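Local coordinates for CYCLIN domain-containing protein (Chaetomium thermophilum, PDB 6Z3U) that probably serves as the cyclin H-type regulatory subunit of a CDK-activating kinase complex, helping to switch on its cyclin-dependent kinase partner, at residues Glu19-Ser24 with Tyr122-Ile127. Sequence-based numbering, arbitrary orientation.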
ATOM      1  N   GLU A  19      14.388   3.283  -3.868  1.00 48.72           N
ATOM      2  CA  GLU A  19      15.243   4.270  -3.219  1.00 51.39           C
ATOM      3  C   GLU A  19      15.824   3.751  -1.910  1.00 52.12           C
ATOM      4  O   GLU A  19      16.905   4.186  -1.500  1.00 61.18           O
ATOM      5  CB  GLU A  19      14.460   5.563  -2.978  1.00 67.57           C
ATOM      6  CG  GLU A  19      13.381   5.469  -1.902  1.00 74.05           C
ATOM      7  CD  GLU A  19      12.810   6.826  -1.521  1.00 77.21           C
ATOM      8  OE1 GLU A  19      12.420   7.590  -2.432  1.00 69.26           O
ATOM      9  OE2 GLU A  19      12.753   7.127  -0.309  1.00 74.38           O
ATOM     10  N   LEU A  20      15.135   2.823  -1.249  1.00 54.63           N
ATOM     11  CA  LEU A  20      15.510   2.369   0.085  1.00 51.58           C
ATOM     12  C   LEU A  20      16.002   0.933   0.137  1.00 49.16           C
ATOM     13  O   LEU A  20      16.902   0.630   0.921  1.00 53.52           O
ATOM     14  CB  LEU A  20      14.319   2.516   1.039  1.00 56.03           C
ATOM     15  CG  LEU A  20      14.380   3.606   2.111  1.00 55.86           C
ATOM     16  CD1 LEU A  20      14.736   4.973   1.557  1.00 62.96           C
ATOM     17  CD2 LEU A  20      13.030   3.665   2.819  1.00 46.95           C
ATOM     18  N   TRP A  21      15.435   0.035  -0.665  1.00 52.44           N
ATOM     19  CA  TRP A  21      15.730  -1.390  -0.573  1.00 54.70           C
ATOM     20  C   TRP A  21      16.129  -1.956  -1.927  1.00 54.28           C
ATOM     21  O   TRP A  21      15.722  -3.057  -2.311  1.00 53.70           O
ATOM     22  CB  TRP A  21      14.539  -2.150   0.003  1.00 51.30           C
ATOM     23  CG  TRP A  21      14.211  -1.731   1.397  1.00 47.12           C
ATOM     24  CD1 TRP A  21      13.162  -0.957   1.798  1.00 40.67           C
ATOM     25  CD2 TRP A  21      14.948  -2.052   2.581  1.00 41.23           C
ATOM     26  NE1 TRP A  21      13.195  -0.782   3.159  1.00 40.66           N
ATOM     27  CE2 TRP A  21      14.283  -1.444   3.664  1.00 42.71           C
ATOM     28  CE3 TRP A  21      16.104  -2.796   2.830  1.00 41.65           C
ATOM     29  CZ2 TRP A  21      14.736  -1.560   4.977  1.00 42.71           C
ATOM     30  CZ3 TRP A  21      16.551  -2.910   4.134  1.00 46.30           C
ATOM     31  CH2 TRP A  21      15.868  -2.295   5.190  1.00 44.32           C
ATOM     32  N   SER A  22      16.939  -1.205  -2.671  1.00 55.74           N
ATOM     33  CA  SER A  22      17.541  -1.685  -3.908  1.00 60.29           C
ATOM     34  C   SER A  22      18.987  -1.220  -3.924  1.00 56.79           C
ATOM     35  O   SER A  22      19.252  -0.015  -3.875  1.00 57.13           O
ATOM     36  CB  SER A  22      16.788  -1.173  -5.140  1.00 69.79           C
ATOM     37  OG  SER A  22      15.515  -1.788  -5.259  1.00 58.93           O
ATOM     38  N   PHE A  23      19.917  -2.173  -3.974  1.00 64.59           N
ATOM     39  CA  PHE A  23      21.340  -1.878  -3.928  1.00 68.74           C
ATOM     40  C   PHE A  23      22.070  -2.793  -4.898  1.00 69.47           C
ATOM     41  O   PHE A  23      21.482  -3.692  -5.505  1.00 68.57           O
ATOM     42  CB  PHE A  23      21.912  -2.059  -2.516  1.00 66.84           C
ATOM     43  CG  PHE A  23      20.928  -1.773  -1.421  1.00 71.13           C
ATOM     44  CD1 PHE A  23      20.725  -0.478  -0.974  1.00 85.19           C
ATOM     45  CD2 PHE A  23      20.215  -2.802  -0.826  1.00 64.54           C
ATOM     46  CE1 PHE A  23      19.821  -0.211   0.037  1.00 83.40           C
ATOM     47  CE2 PHE A  23      19.312  -2.543   0.188  1.00 63.15           C
ATOM     48  CZ  PHE A  23      19.116  -1.247   0.622  1.00 68.18           C
ATOM     49  N   SER A  24      23.366  -2.550  -5.041  1.00 69.11           N
ATOM     50  CA  SER A  24      24.238  -3.447  -5.775  1.00 63.44           C
ATOM     51  C   SER A  24      24.740  -4.557  -4.851  1.00 63.97           C
ATOM     52  O   SER A  24      24.803  -4.372  -3.632  1.00 68.19           O
ATOM     53  CB  SER A  24      25.425  -2.682  -6.349  1.00 68.48           C
ATOM     54  OG  SER A  24      26.296  -2.245  -5.318  1.00 67.17           O
ATOM     55  N   TYR A 122      16.745  -8.012   8.787  1.00 48.55           N
ATOM     56  CA  TYR A 122      18.032  -8.559   9.186  1.00 50.42           C
ATOM     57  C   TYR A 122      19.176  -8.114   8.281  1.00 49.07           C
ATOM     58  O   TYR A 122      20.236  -8.752   8.282  1.00 42.90           O
ATOM     59  CB  TYR A 122      17.948 -10.086   9.239  1.00 43.79           C
ATOM     60  CG  TYR A 122      17.328 -10.585  10.526  1.00 45.86           C
ATOM     61  CD1 TYR A 122      17.831 -10.185  11.755  1.00 52.26           C
ATOM     62  CD2 TYR A 122      16.222 -11.428  10.515  1.00 45.64           C
ATOM     63  CE1 TYR A 122      17.273 -10.619  12.932  1.00 53.48           C
ATOM     64  CE2 TYR A 122      15.654 -11.871  11.696  1.00 43.21           C
ATOM     65  CZ  TYR A 122      16.186 -11.458  12.900  1.00 49.06           C
ATOM     66  OH  TYR A 122      15.644 -11.879  14.090  1.00 58.61           O
ATOM     67  N   ILE A 123      18.996  -7.049   7.504  1.00 55.73           N
ATOM     68  CA  ILE A 123      20.089  -6.403   6.822  1.00 52.87           C
ATOM     69  C   ILE A 123      20.429  -5.095   7.509  1.00 50.01           C
ATOM     70  O   ILE A 123      21.605  -4.690   7.532  1.00 49.26           O
ATOM     71  CB  ILE A 123      19.766  -6.163   5.317  1.00 46.62           C
ATOM     72  CG1 ILE A 123      20.860  -5.321   4.664  1.00 45.57           C
ATOM     73  CG2 ILE A 123      18.407  -5.515   5.161  1.00 43.99           C
ATOM     74  CD1 ILE A 123      20.810  -5.325   3.161  1.00 47.55           C
ATOM     75  N   THR A 124      19.439  -4.452   8.117  1.00 50.86           N
ATOM     76  CA  THR A 124      19.690  -3.334   9.005  1.00 51.60           C
ATOM     77  C   THR A 124      19.985  -3.779  10.428  1.00 50.74           C
ATOM     78  O   THR A 124      20.565  -3.005  11.199  1.00 58.22           O
ATOM     79  CB  THR A 124      18.497  -2.370   9.038  1.00 50.54           C
ATOM     80  OG1 THR A 124      17.314  -3.075   9.432  1.00 50.97           O
ATOM     81  CG2 THR A 124      18.269  -1.738   7.673  1.00 49.66           C
ATOM     82  N   ASN A 125      19.601  -5.001  10.787  1.00 49.30           N
ATOM     83  CA  ASN A 125      19.814  -5.547  12.117  1.00 51.98           C
ATOM     84  C   ASN A 125      20.507  -6.894  11.990  1.00 54.99           C
ATOM     85  O   ASN A 125      20.356  -7.595  10.985  1.00 51.67           O
ATOM     86  CB  ASN A 125      18.494  -5.710  12.879  1.00 44.99           C
ATOM     87  CG  ASN A 125      17.782  -4.394  13.095  1.00 56.57           C
ATOM     88  OD1 ASN A 125      18.388  -3.408  13.511  1.00 71.39           O
ATOM     89  ND2 ASN A 125      16.491  -4.369  12.799  1.00 51.26           N
ATOM     90  N   SER A 126      21.284  -7.238  13.007  1.00 50.61           N
ATOM     91  CA  SER A 126      22.016  -8.494  13.025  1.00 49.35           C
ATOM     92  C   SER A 126      21.212  -9.573  13.730  1.00 45.59           C
ATOM     93  O   SER A 126      20.395  -9.292  14.610  1.00 45.24           O
ATOM     94  CB  SER A 126      23.369  -8.322  13.716  1.00 55.87           C
ATOM     95  OG  SER A 126      23.747  -9.529  14.356  1.00 54.97           O
ATOM     96  N   ILE A 127      21.450 -10.826  13.331  1.00 48.13           N
ATOM     97  CA  ILE A 127      20.792 -11.963  13.964  1.00 47.76           C
ATOM     98  C   ILE A 127      21.206 -12.109  15.422  1.00 53.72           C
ATOM     99  O   ILE A 127      20.469 -12.699  16.220  1.00 49.83           O
ATOM    100  CB  ILE A 127      21.104 -13.248  13.170  1.00 48.95           C
ATOM    101  CG1 ILE A 127      20.330 -13.259  11.852  1.00 50.85           C
ATOM    102  CG2 ILE A 127      20.765 -14.486  13.986  1.00 58.23           C
ATOM    103  CD1 ILE A 127      18.872 -13.641  11.999  1.00 60.33           C
TER
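Trp21 meets the last turn of helix 108-124 with the CZ3-CH2 rim of its benzo ring, which abuts two methyl groups from consecutive residues. CG2 of Ile123 arrives at the ring edge, near its plane, 3.4 Å from CZ3 of Trp21. The Thr124 methyl comes in obliquely, its CG2 lying 3.5 Å from CH2 of Trp21, and here the two side chains cross at about a right angle. Phe23 adds a looser touch: its CE2 stands 4.3 Å from CD1 of Ile123. In Ile123, CG1 is anti to the backbone N (chi1 173°) and the chain runs on extended to CD1, while CG2 serves Trp21, one branch to each aromatic ring. Within the loop the two aromatics are themselves linked, since the backbone C of Trp21 lies 3.8 Å above the plane of the Phe23 ring, toward its rim.

The polar edges of these groups are engaged elsewhere. Trp21 NE1 hydrogen-bonds the carbonyl O of Ile179. Thr124 OG1 lies within hydrogen-bonding range of the carbonyl oxygens of Gly178 and Phe121, which must share its one proton or take it in turn; this probably helps to hold the rotation that turns CG2 to the indole. Leu28 of helix 25-48 packs on both Phe23 and Ile123, and Thr124 also touches Val81 of the neighbouring kinase chain. A leucine in place of Trp21 would probably leave the Ile179 carbonyl without its indole donor and the Ile123 and Thr124 methyls without the aromatic rim they rest on. The contact thus joins the loop between helices 16-19 and 25-48 to the end of a cyclin-like-domain helix. With no hydrogen bond between the two segments, this junction rests on apolar packing, its orientation probably steadied by the hydrogen bonds to Ile179 and Gly178.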